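Local coordinates for PorB (Corynebacterium glutamicum, PDB 2VQG), which probably forms an anion-selective channel in the outer membrane, as a small, mainly alpha-helical porin that also binds zinc, at residues G33-E36 and E37-N41. Residues are numbered along the deposited sequence; the frame is centred on the assembly and turned at random.
Sequences GVLE and EGQYN. With ZN (zinc ion), chain O; ZN (zinc ion), chain K.
Gln39 turns its buried side-chain amide back onto the backbone three to five residues earlier and spends both ends there. Gln39 NE2 donates to Val34 O over 3.0 Å, nearly straight at 163°, with Val34 O almost in the plane of the Gln39 amide. Gln39 OE1 accepts from Glu36 N at 3.1 Å; the N-H points straight at the oxygen but arrives from above the carbonyl plane, 63° out of it, rather than on a lone pair. CG anti to the backbone N (chi1 -154°) and an extended chain carry the amide back past the turn; Leu35 CD1 packs 3.4 Å from Gln39 OE1. This is a type II beta turn from Glu36 to Gln39, with Gly38 at positive phi, in the connection that leaves helix 19-31 through a Schellman motif at Gly33 and enters helix 41-52 with Tyr40 as N-cap. Val34 and Leu35 lean on Leu29, while Gln39 also touches Leu44 and Val84. Glu36 crosses the Gln39 side chain at about a right angle, and its carboxylate chelates one zinc through Glu36 OE1 at 2.2 Å and OE2 at 2.4 Å, alongside a water and two atoms from elsewhere in the structure. Glu37 OE2 holds a second zinc at 2.2 Å.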
ATOM      1  N   GLY A  33       6.584   4.809  -6.544  1.00 16.64           N
ATOM      2  CA  GLY A  33       6.303   6.216  -6.242  1.00 18.10           C
ATOM      3  C   GLY A  33       5.178   6.453  -5.244  1.00 19.05           C
ATOM      4  O   GLY A  33       4.574   7.524  -5.253  1.00 19.63           O
ATOM      5  N   VAL A  34       4.885   5.460  -4.398  1.00 18.46           N
ATOM      6  CA  VAL A  34       3.771   5.562  -3.439  1.00 19.15           C
ATOM      7  C   VAL A  34       4.225   5.689  -1.981  1.00 19.73           C
ATOM      8  O   VAL A  34       3.514   6.265  -1.151  1.00 20.33           O
ATOM      9  CB  VAL A  34       2.733   4.404  -3.566  1.00 18.29           C
ATOM     10  CG1 VAL A  34       2.017   4.430  -4.926  1.00 19.31           C
ATOM     11  CG2 VAL A  34       3.382   3.010  -3.320  1.00 18.65           C
ATOM     12  N   LEU A  35       5.413   5.184  -1.668  1.00 20.16           N
ATOM     13  CA  LEU A  35       5.920   5.262  -0.297  1.00 21.73           C
ATOM     14  C   LEU A  35       6.858   6.434  -0.112  1.00 24.39           C
ATOM     15  O   LEU A  35       7.769   6.629  -0.935  1.00 25.04           O
ATOM     16  CB  LEU A  35       6.649   3.963   0.081  1.00 21.47           C
ATOM     17  CG  LEU A  35       7.261   3.837   1.482  1.00 20.30           C
ATOM     18  CD1 LEU A  35       6.201   3.865   2.564  1.00 18.98           C
ATOM     19  CD2 LEU A  35       8.025   2.527   1.533  1.00 20.87           C
ATOM     20  N   GLU A  36       6.625   7.189   0.965  1.00 26.49           N
ATOM     21  CA  GLU A  36       7.515   8.265   1.399  1.00 29.14           C
ATOM     22  C   GLU A  36       7.673   8.375   2.925  1.00 29.88           C
ATOM     23  O   GLU A  36       7.102   7.590   3.689  1.00 29.94           O
ATOM     24  CB  GLU A  36       7.059   9.597   0.833  1.00 29.76           C
ATOM     25  CG  GLU A  36       5.763  10.127   1.426  1.00 32.78           C
ATOM     26  CD  GLU A  36       5.215  11.264   0.605  1.00 38.09           C
ATOM     27  OE1 GLU A  36       5.512  11.295  -0.621  1.00 41.40           O
ATOM     28  OE2 GLU A  36       4.491  12.131   1.167  1.00 39.93           O
ATOM     29  N   GLU A  37       8.427   9.395   3.334  1.00 30.35           N
ATOM     30  CA  GLU A  37       8.876   9.591   4.693  1.00 31.41           C
ATOM     31  C   GLU A  37       7.796  10.207   5.590  1.00 31.22           C
ATOM     32  O   GLU A  37       7.064  11.110   5.171  1.00 31.23           O
ATOM     33  CB  GLU A  37      10.105  10.496   4.663  1.00 32.09           C
ATOM     34  CG  GLU A  37      10.929  10.473   5.921  1.00 35.55           C
ATOM     35  CD  GLU A  37      11.405   9.082   6.245  1.00 39.64           C
ATOM     36  OE1 GLU A  37      11.735   8.337   5.293  1.00 41.88           O
ATOM     37  OE2 GLU A  37      11.434   8.731   7.447  1.00 41.16           O
ATOM     38  N   GLY A  38       7.708   9.712   6.824  1.00 30.93           N
ATOM     39  CA  GLY A  38       6.759  10.253   7.804  1.00 30.00           C
ATOM     40  C   GLY A  38       5.331  10.014   7.373  1.00 29.31           C
ATOM     41  O   GLY A  38       4.403  10.695   7.820  1.00 29.34           O
ATOM     42  N   GLN A  39       5.158   9.043   6.484  1.00 28.56           N
ATOM     43  CA  GLN A  39       3.868   8.757   5.931  1.00 27.56           C
ATOM     44  C   GLN A  39       3.050   7.946   6.922  1.00 26.74           C
ATOM     45  O   GLN A  39       3.569   7.042   7.581  1.00 26.90           O
ATOM     46  CB  GLN A  39       4.050   7.986   4.627  1.00 27.81           C
ATOM     47  CG  GLN A  39       2.937   8.125   3.649  1.00 27.57           C
ATOM     48  CD  GLN A  39       3.208   7.327   2.384  1.00 27.60           C
ATOM     49  OE1 GLN A  39       4.033   6.416   2.389  1.00 23.97           O
ATOM     50  NE2 GLN A  39       2.514   7.669   1.293  1.00 25.55           N
ATOM     51  N   TYR A  40       1.772   8.292   7.031  1.00 26.00           N
ATOM     52  CA  TYR A  40       0.815   7.498   7.783  1.00 25.32           C
ATOM     53  C   TYR A  40       0.267   6.391   6.918  1.00 24.72           C
ATOM     54  O   TYR A  40       0.280   6.510   5.686  1.00 24.78           O
ATOM     55  CB  TYR A  40      -0.329   8.386   8.261  1.00 26.17           C
ATOM     56  CG  TYR A  40       0.097   9.281   9.399  1.00 27.14           C
ATOM     57  CD1 TYR A  40       0.290   8.758  10.675  1.00 27.44           C
ATOM     58  CD2 TYR A  40       0.326  10.640   9.199  1.00 27.49           C
ATOM     59  CE1 TYR A  40       0.697   9.554  11.721  1.00 28.42           C
ATOM     60  CE2 TYR A  40       0.731  11.458  10.252  1.00 28.41           C
ATOM     61  CZ  TYR A  40       0.919  10.907  11.512  1.00 28.77           C
ATOM     62  OH  TYR A  40       1.325  11.705  12.576  1.00 28.35           O
ATOM     63  N   ASN A  41      -0.236   5.335   7.556  1.00 23.12           N
ATOM     64  CA  ASN A  41      -0.907   4.237   6.851  1.00 21.92           C
ATOM     65  C   ASN A  41      -1.919   4.770   5.822  1.00 21.25           C
ATOM     66  O   ASN A  41      -1.853   4.438   4.629  1.00 20.08           O
ATOM     67  CB  ASN A  41      -1.571   3.290   7.877  1.00 21.95           C
ATOM     68  CG  ASN A  41      -2.377   2.164   7.223  1.00 21.48           C
ATOM     69  OD1 ASN A  41      -3.193   2.399   6.321  1.00 20.97           O
ATOM     70  ND2 ASN A  41      -2.173   0.939   7.697  1.00 17.67           N
TER
HETATM   71 ZN    ZN O1094       4.089  12.925  -1.038  0.50 37.39          ZN
HETATM   72 ZN    ZN K1090      12.018   6.575   7.501  0.90 54.34          ZN
HETATM   73  O   HOH W   1       3.371  14.735   0.446  1.00 45.84           O